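Local coordinates for protein shikimate dehydrogenase (NADP(+)) (Thermotoga maritima, PDB 3U62) that probably catalyses the reversible NADPH-linked reduction of 3-dehydroshikimate to shikimate, a step on the route to chorismate and the aromatic amino acids, at residues R17-N20 with E21-R25; V207-A210 with R211-V215. One frame throughout, in Å; residues are numbered along the deposited sequence.

Both contacts are local, between residues mostly three to five apart; each is centred on a helix of a beta-alpha-beta unit, in a different sheet's layer. Contact 1 lies in helix 15-26, between strands 2-7 and 31-36 of the substrate-binding domain; contact 2 lies in helix 205-213, between strands 195-198 and 217-219 at the edge of the Rossmann-type sheet. Their centres are about 34 Å apart and the two do not touch. Each pairs a buried flank with a solvent-facing one. The buried side of 17-25 is aromatic, and the helix runs on regularly; that of 207-215 is small and aliphatic, Val207 also carrying the guanidinium of exposed Arg211, and its helix ends in a Schellman motif.

Contact 1 of 2, residues R17-N20 with E21-R25; sequences RLYN and EYFKR
The carbonyl oxygen of Tyr19 does two things: it accepts the amide of Phe23, N to O 2.8 Å with an N-H...O angle of 163°, and it lies over one face of the Phe23 ring. This is one turn of helix 15-26, the helix of a beta-alpha-beta unit in the shikimate-binding domain. Phe23 has CG beside its own backbone N (chi1 -64°), which folds the ring back over the preceding turn and sets CD1 3.1 Å from Tyr19 O, off-centre toward the rim. The same torsion brings Phe23 CE1 within 4.1 Å of Tyr19 CB, an apolar touch beside the polar one. Tyr22 meets the oxygen differently. Its CB is 3.4 Å from Tyr19 O, and the atom sits near the plane of the Tyr22 ring, at its edge, so two successive aromatic residues flank one carbonyl. Either side of this bond the ladder repeats: Tyr22 N to Leu18 O is 2.9 Å, Glu21 N to Arg17 O and Lys24 N to Asn20 O are slightly longer. The polar ends of the buried side chains are satisfied beyond this turn. Tyr19 OH bonds to Asn232 and Tyr22 OH to the backbone of Ile238 and Asp240, while the Tyr19 ring stacks on Tyr32 and meets Phe248 edge-to-face. Helices 222-235 and 241-248 cover Tyr19 and Tyr22, while Phe23 meets His30 edge-to-face. Glu21 extends straight from its backbone, and its OE1 stays 6.9 Å from Arg17 NE, so any attraction between them is probably weak, and Glu21 OE1 also has the like charge of Glu250 close by. Closer in, Glu21 CB rests 3.3 Å from Arg17 O.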
loop_
_atom_site.group_PDB
_atom_site.type_symbol
_atom_site.label_atom_id
_atom_site.label_comp_id
_atom_site.label_asym_id
_atom_site.label_seq_id
_atom_site.Cartn_x
_atom_site.Cartn_y
_atom_site.Cartn_z
ATOM N N ARG A 17 -13.187 5.805 -10.386
ATOM C CA ARG A 17 -14.331 5.043 -10.906
ATOM C C ARG A 17 -15.060 4.278 -9.800
ATOM O O ARG A 17 -16.293 4.239 -9.778
ATOM C CB ARG A 17 -13.903 4.085 -12.028
ATOM C CG ARG A 17 -12.975 2.974 -11.565
ATOM C CD ARG A 17 -12.850 1.831 -12.547
ATOM N NE ARG A 17 -11.978 0.790 -11.995
ATOM C CZ ARG A 17 -11.310 -0.110 -12.713
ATOM N NH1 ARG A 17 -11.398 -0.115 -14.037
ATOM N NH2 ARG A 17 -10.544 -1.005 -12.103
ATOM N N LEU A 18 -14.295 3.686 -8.883
ATOM C CA LEU A 18 -14.858 2.869 -7.810
ATOM C C LEU A 18 -15.577 3.689 -6.744
ATOM O O LEU A 18 -16.711 3.365 -6.383
ATOM C CB LEU A 18 -13.789 1.970 -7.183
ATOM C CG LEU A 18 -13.454 0.703 -7.978
ATOM C CD1 LEU A 18 -12.074 0.195 -7.596
ATOM C CD2 LEU A 18 -14.514 -0.385 -7.770
ATOM N N TYR A 19 -14.931 4.742 -6.244
ATOM C CA TYR A 19 -15.563 5.603 -5.247
ATOM C C TYR A 19 -16.793 6.315 -5.813
ATOM O O TYR A 19 -17.811 6.424 -5.128
ATOM C CB TYR A 19 -14.574 6.621 -4.678
ATOM C CG TYR A 19 -13.542 6.053 -3.724
ATOM C CD1 TYR A 19 -12.318 5.579 -4.197
ATOM C CD2 TYR A 19 -13.775 6.016 -2.348
ATOM C CE1 TYR A 19 -11.358 5.068 -3.328
ATOM C CE2 TYR A 19 -12.819 5.505 -1.470
ATOM C CZ TYR A 19 -11.614 5.035 -1.968
ATOM O OH TYR A 19 -10.663 4.530 -1.111
ATOM N N ASN A 20 -16.702 6.788 -7.056
ATOM C CA ASN A 20 -17.835 7.451 -7.707
ATOM C C ASN A 20 -19.023 6.525 -7.951
ATOM O O ASN A 20 -20.175 6.944 -7.794
ATOM C CB ASN A 20 -17.408 8.131 -9.009
ATOM C CG ASN A 20 -16.621 9.404 -8.771
ATOM O OD1 ASN A 20 -16.973 10.217 -7.915
ATOM N ND2 ASN A 20 -15.551 9.590 -9.535
ATOM N N GLU A 21 -18.748 5.279 -8.339
ATOM C CA GLU A 21 -19.803 4.274 -8.487
ATOM C C GLU A 21 -20.432 3.978 -7.126
ATOM O O GLU A 21 -21.651 3.842 -7.014
ATOM C CB GLU A 21 -19.263 2.982 -9.117
ATOM C CG GLU A 21 -20.344 1.945 -9.454
ATOM C CD GLU A 21 -19.785 0.605 -9.925
ATOM O OE1 GLU A 21 -18.550 0.395 -9.870
ATOM O OE2 GLU A 21 -20.590 -0.249 -10.357
ATOM N N TYR A 22 -19.582 3.887 -6.104
ATOM C CA TYR A 22 -20.014 3.647 -4.732
ATOM C C TYR A 22 -20.931 4.763 -4.225
ATOM O O TYR A 22 -21.998 4.484 -3.672
ATOM C CB TYR A 22 -18.797 3.478 -3.814
ATOM C CG TYR A 22 -19.115 3.545 -2.339
ATOM C CD1 TYR A 22 -19.536 2.412 -1.648
ATOM C CD2 TYR A 22 -18.992 4.743 -1.636
ATOM C CE1 TYR A 22 -19.833 2.471 -0.294
ATOM C CE2 TYR A 22 -19.287 4.813 -0.284
ATOM C CZ TYR A 22 -19.705 3.674 0.380
ATOM O OH TYR A 22 -19.997 3.730 1.719
ATOM N N PHE A 23 -20.511 6.014 -4.413
ATOM C CA PHE A 23 -21.314 7.165 -3.995
ATOM C C PHE A 23 -22.673 7.181 -4.692
ATOM O O PHE A 23 -23.695 7.430 -4.050
ATOM C CB PHE A 23 -20.585 8.493 -4.240
ATOM C CG PHE A 23 -19.328 8.672 -3.427
ATOM C CD1 PHE A 23 -18.222 9.313 -3.979
ATOM C CD2 PHE A 23 -19.245 8.206 -2.116
ATOM C CE1 PHE A 23 -17.054 9.489 -3.242
ATOM C CE2 PHE A 23 -18.079 8.372 -1.375
ATOM C CZ PHE A 23 -16.983 9.017 -1.936
ATOM N N LYS A 24 -22.676 6.914 -5.999
ATOM C CA LYS A 24 -23.909 6.898 -6.782
ATOM C C LYS A 24 -24.863 5.797 -6.319
ATOM O O LYS A 24 -26.061 6.039 -6.157
ATOM C CB LYS A 24 -23.619 6.765 -8.281
ATOM C CG LYS A 24 -24.841 6.992 -9.167
ATOM C CD LYS A 24 -24.517 6.821 -10.642
ATOM C CE LYS A 24 -25.783 6.853 -11.488
ATOM N NZ LYS A 24 -25.477 6.819 -12.950
ATOM N N ARG A 25 -24.325 4.596 -6.107
ATOM C CA ARG A 25 -25.117 3.456 -5.644
ATOM C C ARG A 25 -25.684 3.684 -4.237
ATOM O O ARG A 25 -26.783 3.220 -3.922
ATOM C CB ARG A 25 -24.276 2.173 -5.707
ATOM C CG ARG A 25 -24.967 0.897 -5.231
ATOM C CD ARG A 25 -26.161 0.513 -6.094
ATOM N NE ARG A 25 -26.877 -0.626 -5.523
ATOM C CZ ARG A 25 -27.784 -0.541 -4.553
ATOM N NH1 ARG A 25 -28.113 0.635 -4.029
ATOM N NH2 ARG A 25 -28.372 -1.641 -4.104
#

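Contact 2 of 2, residues V207-A210 with R211-V215; sequences VVKA and RKLGV
With CG beside its backbone N (chi1 -77°) and an extended chain as far as NE, Arg211 runs back along the helix toward Val207, whose CG1 is anti to its own N (chi1 167°) and swings out to meet it. The two side chains run alongside each other, and methyl CG1 sits over the centre of one guanidinium face, 3.5 Å from Arg211 CZ. The pair belongs to helix 205-213 of a beta-alpha-beta unit at the edge of the Rossmann-type sheet. A salt bridge from Arg211 NH1 to Asp203 helps fix the rotation of the flat group, while Ile218 and Lys220 touch the Arg211 side chain. On the flank toward helix 187-190, whose Asp187 and Leu190 touch Lys209 and Leu213, Lys209 bends at its second and third torsions and crosses Lys212, with CE 4.2 Å from Lys212 CD; their ammonium nitrogens NZ come within 4.5 Å, where like charges would probably repel. Leu213 packs beside Lys209, CD1 4.1 Å from Lys209 CG. The helix finishes in a Schellman motif. Gly214 takes a positive phi (77°), and the chain turns back so that Val215 N reaches Ala210 O at 3.1 Å, nearly straight, with Gly214 N bonded to Arg211 O at 3.2 Å inside it. Leu213 N divides between Lys209 O and, weakly, Ala210 O, so Ala210 O accepts both the bond from Val215 N and a weak one from Leu213 N. Ala210 and Val215 both touch Val196 of strand 195-198, and the turn brings their side chains together, Ala210 CB lying 4.1 Å from Val215 CG2.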
loop_
_atom_site.group_PDB
_atom_site.type_symbol
_atom_site.label_atom_id
_atom_site.label_comp_id
_atom_site.label_asym_id
_atom_site.label_seq_id
_atom_site.Cartn_x
_atom_site.Cartn_y
_atom_site.Cartn_z
ATOM N N VAL A 207 4.078 -12.573 -9.058
ATOM C CA VAL A 207 2.849 -13.308 -8.752
ATOM C C VAL A 207 2.685 -14.517 -9.676
ATOM O O VAL A 207 2.378 -15.620 -9.216
ATOM C CB VAL A 207 1.605 -12.375 -8.827
ATOM C CG1 VAL A 207 0.306 -13.172 -8.827
ATOM C CG2 VAL A 207 1.614 -11.379 -7.675
ATOM N N VAL A 208 2.905 -14.297 -10.972
ATOM C CA VAL A 208 2.808 -15.352 -11.981
ATOM C C VAL A 208 3.825 -16.471 -11.725
ATOM O O VAL A 208 3.492 -17.653 -11.840
ATOM C CB VAL A 208 2.952 -14.776 -13.420
ATOM C CG1 VAL A 208 3.009 -15.890 -14.462
ATOM C CG2 VAL A 208 1.803 -13.823 -13.731
ATOM N N LYS A 209 5.051 -16.090 -11.368
ATOM C CA LYS A 209 6.105 -17.053 -11.042
ATOM C C LYS A 209 5.740 -17.875 -9.808
ATOM O O LYS A 209 5.919 -19.095 -9.798
ATOM C CB LYS A 209 7.438 -16.330 -10.811
ATOM C CG LYS A 209 8.669 -17.246 -10.791
ATOM C CD LYS A 209 9.434 -17.203 -12.107
ATOM C CE LYS A 209 8.896 -18.204 -13.126
ATOM N NZ LYS A 209 9.629 -18.131 -14.420
ATOM N N ALA A 210 5.234 -17.199 -8.778
ATOM C CA ALA A 210 4.819 -17.852 -7.538
ATOM C C ALA A 210 3.751 -18.914 -7.789
ATOM O O ALA A 210 3.765 -19.977 -7.164
ATOM C CB ALA A 210 4.324 -16.823 -6.539
ATOM N N ARG A 211 2.824 -18.613 -8.700
ATOM C CA ARG A 211 1.778 -19.558 -9.092
ATOM C C ARG A 211 2.351 -20.777 -9.800
ATOM O O ARG A 211 1.937 -21.905 -9.525
ATOM C CB ARG A 211 0.736 -18.878 -9.979
ATOM C CG ARG A 211 -0.230 -17.997 -9.220
ATOM C CD ARG A 211 -1.090 -17.195 -10.164
ATOM N NE ARG A 211 -1.847 -16.168 -9.456
ATOM C CZ ARG A 211 -2.382 -15.097 -10.036
ATOM N NH1 ARG A 211 -2.241 -14.895 -11.343
ATOM N NH2 ARG A 211 -3.054 -14.217 -9.307
ATOM N N LYS A 212 3.297 -20.541 -10.706
ATOM C CA LYS A 212 3.987 -21.620 -11.411
ATOM C C LYS A 212 4.680 -22.581 -10.443
ATOM O O LYS A 212 4.764 -23.781 -10.712
ATOM C CB LYS A 212 5.008 -21.057 -12.404
ATOM C CG LYS A 212 4.398 -20.452 -13.657
ATOM C CD LYS A 212 5.472 -20.036 -14.649
ATOM C CE LYS A 212 4.860 -19.390 -15.880
ATOM N NZ LYS A 212 5.900 -18.838 -16.794
ATOM N N LEU A 213 5.163 -22.047 -9.323
ATOM C CA LEU A 213 5.935 -22.830 -8.355
ATOM C C LEU A 213 5.089 -23.432 -7.228
ATOM O O LEU A 213 5.590 -24.219 -6.420
ATOM C CB LEU A 213 7.084 -21.990 -7.783
ATOM C CG LEU A 213 8.125 -21.472 -8.786
ATOM C CD1 LEU A 213 9.004 -20.407 -8.146
ATOM C CD2 LEU A 213 8.976 -22.602 -9.358
ATOM N N GLY A 214 3.811 -23.061 -7.180
ATOM C CA GLY A 214 2.869 -23.635 -6.223
ATOM C C GLY A 214 2.985 -23.111 -4.803
ATOM O O GLY A 214 2.732 -23.850 -3.846
ATOM N N VAL A 215 3.371 -21.843 -4.667
ATOM C CA VAL A 215 3.435 -21.181 -3.363
ATOM C C VAL A 215 2.039 -21.187 -2.733
ATOM O O VAL A 215 1.059 -20.831 -3.390
ATOM C CB VAL A 215 3.993 -19.737 -3.481
ATOM C CG1 VAL A 215 3.872 -18.982 -2.162
ATOM C CG2 VAL A 215 5.443 -19.763 -3.941
#